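Local structure of CEP104 (Gallus gallus, 5JO8) at residues F103-I114 against T128-L139. The protein is a centriolar protein whose all-helical TOG domain probably binds tubulin or microtubules. Sequence-based numbering, arbitrary orientation.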
loop_
_atom_site.group_PDB
_atom_site.type_symbol
_atom_site.label_atom_id
_atom_site.label_comp_id
_atom_site.label_asym_id
_atom_site.label_seq_id
_atom_site.Cartn_x
_atom_site.Cartn_y
_atom_site.Cartn_z
ATOM N N PHE A 103 -9.025 -10.626 7.070
ATOM C CA PHE A 103 -8.341 -9.645 6.235
ATOM C C PHE A 103 -9.358 -8.664 5.630
ATOM O O PHE A 103 -9.152 -7.443 5.656
ATOM C CB PHE A 103 -7.550 -10.375 5.134
ATOM C CG PHE A 103 -6.806 -9.464 4.200
ATOM C CD1 PHE A 103 -5.686 -8.767 4.624
ATOM C CD2 PHE A 103 -7.210 -9.335 2.877
ATOM C CE1 PHE A 103 -4.996 -7.932 3.759
ATOM C CE2 PHE A 103 -6.521 -8.497 2.010
ATOM C CZ PHE A 103 -5.411 -7.805 2.444
ATOM N N GLN A 104 -10.460 -9.190 5.102
ATOM C CA GLN A 104 -11.483 -8.350 4.498
ATOM C C GLN A 104 -12.129 -7.411 5.519
ATOM O O GLN A 104 -12.435 -6.262 5.202
ATOM C CB GLN A 104 -12.549 -9.200 3.800
ATOM C CG GLN A 104 -12.054 -9.864 2.519
ATOM C CD GLN A 104 -11.736 -8.868 1.419
ATOM O OE1 GLN A 104 -12.331 -7.792 1.347
ATOM N NE2 GLN A 104 -10.791 -9.220 0.562
ATOM N N ALA A 105 -12.345 -7.891 6.739
ATOM C CA ALA A 105 -12.926 -7.033 7.766
ATOM C C ALA A 105 -11.948 -5.902 8.053
ATOM O O ALA A 105 -12.374 -4.767 8.286
ATOM C CB ALA A 105 -13.249 -7.820 9.026
ATOM N N SER A 106 -10.646 -6.183 8.007
ATOM C CA SER A 106 -9.666 -5.129 8.269
ATOM C C SER A 106 -9.692 -4.074 7.165
ATOM O O SER A 106 -9.564 -2.873 7.437
ATOM C CB SER A 106 -8.258 -5.691 8.471
ATOM O OG SER A 106 -7.613 -5.946 7.238
ATOM N N LEU A 107 -9.870 -4.505 5.920
ATOM C CA LEU A 107 -9.956 -3.568 4.805
ATOM C C LEU A 107 -11.225 -2.730 4.888
ATOM O O LEU A 107 -11.194 -1.535 4.591
ATOM C CB LEU A 107 -9.942 -4.302 3.465
ATOM C CG LEU A 107 -8.714 -5.146 3.149
ATOM C CD1 LEU A 107 -8.834 -5.713 1.733
ATOM C CD2 LEU A 107 -7.429 -4.354 3.297
ATOM N N LYS A 108 -12.337 -3.357 5.264
ATOM C CA LYS A 108 -13.602 -2.655 5.425
ATOM C C LYS A 108 -13.435 -1.556 6.471
ATOM O O LYS A 108 -13.883 -0.429 6.286
ATOM C CB LYS A 108 -14.695 -3.632 5.869
ATOM C CG LYS A 108 -16.048 -3.011 6.138
ATOM C CD LYS A 108 -16.976 -4.055 6.743
ATOM C CE LYS A 108 -18.250 -3.448 7.308
ATOM N NZ LYS A 108 -19.204 -2.987 6.254
ATOM N N LEU A 109 -12.781 -1.899 7.570
ATOM C CA LEU A 109 -12.584 -0.961 8.660
ATOM C C LEU A 109 -11.660 0.171 8.219
ATOM O O LEU A 109 -11.964 1.342 8.454
ATOM C CB LEU A 109 -11.991 -1.700 9.859
ATOM C CG LEU A 109 -11.581 -0.880 11.078
ATOM C CD1 LEU A 109 -12.720 0.035 11.539
ATOM C CD2 LEU A 109 -11.149 -1.841 12.180
ATOM N N LEU A 110 -10.546 -0.178 7.572
ATOM C CA LEU A 110 -9.596 0.826 7.101
ATOM C C LEU A 110 -10.229 1.805 6.119
ATOM O O LEU A 110 -10.084 3.027 6.255
ATOM C CB LEU A 110 -8.390 0.151 6.459
ATOM C CG LEU A 110 -7.337 1.074 5.857
ATOM C CD1 LEU A 110 -6.847 2.022 6.958
ATOM C CD2 LEU A 110 -6.191 0.254 5.319
ATOM N N LYS A 111 -10.963 1.276 5.142
ATOM C CA LYS A 111 -11.618 2.134 4.167
ATOM C C LYS A 111 -12.638 3.064 4.826
ATOM O O LYS A 111 -12.737 4.246 4.475
ATOM C CB LYS A 111 -12.282 1.288 3.067
ATOM C CG LYS A 111 -12.945 2.130 2.000
ATOM C CD LYS A 111 -13.511 1.302 0.850
ATOM C CE LYS A 111 -14.241 2.224 -0.105
ATOM N NZ LYS A 111 -14.955 1.468 -1.171
ATOM N N MET A 112 -13.398 2.533 5.775
ATOM C CA MET A 112 -14.365 3.335 6.513
ATOM C C MET A 112 -13.678 4.463 7.297
ATOM O O MET A 112 -14.178 5.592 7.340
ATOM C CB MET A 112 -15.167 2.443 7.463
ATOM C CG MET A 112 -16.193 3.186 8.322
ATOM S SD MET A 112 -15.564 4.018 9.789
ATOM C CE MET A 112 -15.124 2.625 10.823
ATOM N N ILE A 113 -12.555 4.167 7.937
ATOM C CA ILE A 113 -11.893 5.191 8.751
ATOM C C ILE A 113 -11.461 6.340 7.858
ATOM O O ILE A 113 -11.691 7.514 8.172
ATOM C CB ILE A 113 -10.707 4.605 9.522
ATOM C CG1 ILE A 113 -11.206 3.682 10.626
ATOM C CG2 ILE A 113 -9.892 5.718 10.163
ATOM C CD1 ILE A 113 -10.153 2.765 11.175
ATOM N N ILE A 114 -10.856 6.005 6.732
ATOM C CA ILE A 114 -10.325 7.010 5.817
ATOM C C ILE A 114 -11.414 7.796 5.082
ATOM O O ILE A 114 -11.361 9.015 4.974
ATOM C CB ILE A 114 -9.343 6.356 4.831
ATOM C CG1 ILE A 114 -8.071 5.935 5.557
ATOM C CG2 ILE A 114 -9.031 7.294 3.670
ATOM C CD1 ILE A 114 -7.186 5.018 4.694
ATOM N N THR A 128 -5.582 11.146 8.315
ATOM C CA THR A 128 -5.643 10.342 7.088
ATOM C C THR A 128 -4.259 9.806 6.760
ATOM O O THR A 128 -4.094 8.631 6.405
ATOM C CB THR A 128 -6.111 11.184 5.910
ATOM O OG1 THR A 128 -7.277 11.919 6.299
ATOM C CG2 THR A 128 -6.445 10.298 4.704
ATOM N N SER A 129 -3.262 10.678 6.858
ATOM C CA SER A 129 -1.878 10.310 6.590
ATOM C C SER A 129 -1.420 9.181 7.502
ATOM O O SER A 129 -0.813 8.209 7.044
ATOM C CB SER A 129 -0.962 11.521 6.763
ATOM O OG SER A 129 0.394 11.132 6.655
ATOM N N HIS A 130 -1.706 9.308 8.792
ATOM C CA HIS A 130 -1.393 8.259 9.754
ATOM C C HIS A 130 -2.014 6.918 9.321
ATOM O O HIS A 130 -1.345 5.877 9.360
ATOM C CB HIS A 130 -1.904 8.653 11.141
ATOM C CG HIS A 130 -1.745 7.579 12.170
ATOM N ND1 HIS A 130 -0.598 7.441 12.928
ATOM C CD2 HIS A 130 -2.585 6.596 12.573
ATOM C CE1 HIS A 130 -0.746 6.423 13.758
ATOM N NE2 HIS A 130 -1.940 5.889 13.557
ATOM N N CYS A 131 -3.277 6.941 8.897
ATOM C CA CYS A 131 -3.951 5.697 8.492
ATOM C C CYS A 131 -3.223 5.019 7.344
ATOM O O CYS A 131 -3.033 3.797 7.356
ATOM C CB CYS A 131 -5.391 5.951 8.049
ATOM S SG CYS A 131 -6.479 6.527 9.383
ATOM N N VAL A 132 -2.860 5.809 6.344
ATOM C CA VAL A 132 -2.180 5.270 5.163
ATOM C C VAL A 132 -0.774 4.795 5.531
ATOM O O VAL A 132 -0.381 3.683 5.181
ATOM C CB VAL A 132 -2.141 6.282 4.002
ATOM C CG1 VAL A 132 -1.377 5.692 2.812
ATOM C CG2 VAL A 132 -3.551 6.662 3.579
ATOM N N GLU A 133 -0.012 5.610 6.251
ATOM C CA GLU A 133 1.372 5.253 6.562
ATOM C C GLU A 133 1.477 3.997 7.420
ATOM O O GLU A 133 2.416 3.224 7.272
ATOM C CB GLU A 133 2.092 6.410 7.259
ATOM C CG GLU A 133 2.283 7.656 6.403
ATOM C CD GLU A 133 3.322 7.476 5.296
ATOM O OE1 GLU A 133 4.001 6.432 5.266
ATOM O OE2 GLU A 133 3.464 8.392 4.462
ATOM N N LYS A 134 0.511 3.782 8.306
ATOM C CA LYS A 134 0.567 2.636 9.205
ATOM C C LYS A 134 0.121 1.332 8.553
ATOM O O LYS A 134 0.382 0.255 9.087
ATOM C CB LYS A 134 -0.264 2.890 10.472
ATOM C CG LYS A 134 0.294 3.981 11.379
ATOM C CD LYS A 134 1.697 3.635 11.839
ATOM C CE LYS A 134 2.306 4.787 12.625
ATOM N NZ LYS A 134 3.698 4.494 13.072
ATOM N N THR A 135 -0.576 1.426 7.426
ATOM C CA THR A 135 -1.161 0.241 6.806
ATOM C C THR A 135 -0.576 -0.124 5.442
ATOM O O THR A 135 -0.534 -1.302 5.082
ATOM C CB THR A 135 -2.690 0.373 6.670
ATOM O OG1 THR A 135 -3.007 1.476 5.812
ATOM C CG2 THR A 135 -3.314 0.601 8.041
ATOM N N LEU A 136 -0.144 0.871 4.683
ATOM C CA LEU A 136 0.378 0.596 3.343
ATOM C C LEU A 136 1.531 -0.414 3.320
ATOM O O LEU A 136 1.549 -1.284 2.444
ATOM C CB LEU A 136 0.758 1.900 2.631
ATOM C CG LEU A 136 1.189 1.771 1.164
ATOM C CD1 LEU A 136 0.138 1.040 0.314
ATOM C CD2 LEU A 136 1.458 3.162 0.614
ATOM N N PRO A 137 2.487 -0.332 4.261
ATOM C CA PRO A 137 3.565 -1.335 4.200
ATOM C C PRO A 137 3.057 -2.765 4.352
ATOM O O PRO A 137 3.490 -3.668 3.626
ATOM C CB PRO A 137 4.455 -0.955 5.376
ATOM C CG PRO A 137 4.251 0.523 5.516
ATOM C CD PRO A 137 2.784 0.717 5.253
ATOM N N GLY A 138 2.117 -2.975 5.265
ATOM C CA GLY A 138 1.533 -4.287 5.425
ATOM C C GLY A 138 0.733 -4.731 4.214
ATOM O O GLY A 138 0.755 -5.911 3.836
ATOM N N LEU A 139 0.002 -3.802 3.605
ATOM C CA LEU A 139 -0.787 -4.128 2.417
ATOM C C LEU A 139 0.152 -4.532 1.292
ATOM O O LEU A 139 -0.103 -5.507 0.570
ATOM C CB LEU A 139 -1.637 -2.939 1.988
ATOM C CG LEU A 139 -2.797 -2.616 2.926
ATOM C CD1 LEU A 139 -3.320 -1.234 2.628
ATOM C CD2 LEU A 139 -3.907 -3.660 2.763
HETATM O O HOH W 1 -9.636 11.239 5.377
#
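Leu110 and Thr135 point their ends at one another across two antiparallel helices of the TOG domain, an array of paired helices of the HEAT-repeat kind. The axes of the two segments run at 155° to each other and approach to 10.3 Å, closing toward Ile114 and Thr128. Leu110 sends both methyls at the threonine because its CG is turned away from the backbone N (chi1 177°), and its CD2 lies 3.4 Å from Thr135 OG1. A hydroxyl can sit among methyls here because it is already satisfied: Thr135 OG1 donates to Cys131 O at 2.8 Å, one turn back, where the backbone bond from Thr135 N is weak. The helix is kinked just beyond, at Pro137 and Gly138, whose N atoms make no bond to the preceding turn; the proline has no N-H to offer.

The small side chain of Cys131 suits the end where the helices are closest. Its CB meets Ile114 CG1 at 3.7 Å, while SG touches Ile113 CG2 at 3.6 Å; two beta-branched neighbours thus share one cysteine. Where the backbones are farther apart, two leucines meet by their ends: Leu107 CD2 lies 3.6 Å from Leu139 CD2. Beyond the pair, Leu110 touches Ile88 of helix 77-94 and Leu139 touches Met161 of helix 148-163. At the close end a water bridges the helices, donating to Ile114 O at 2.8 Å and accepting from Thr128 OG1 at 2.6 Å.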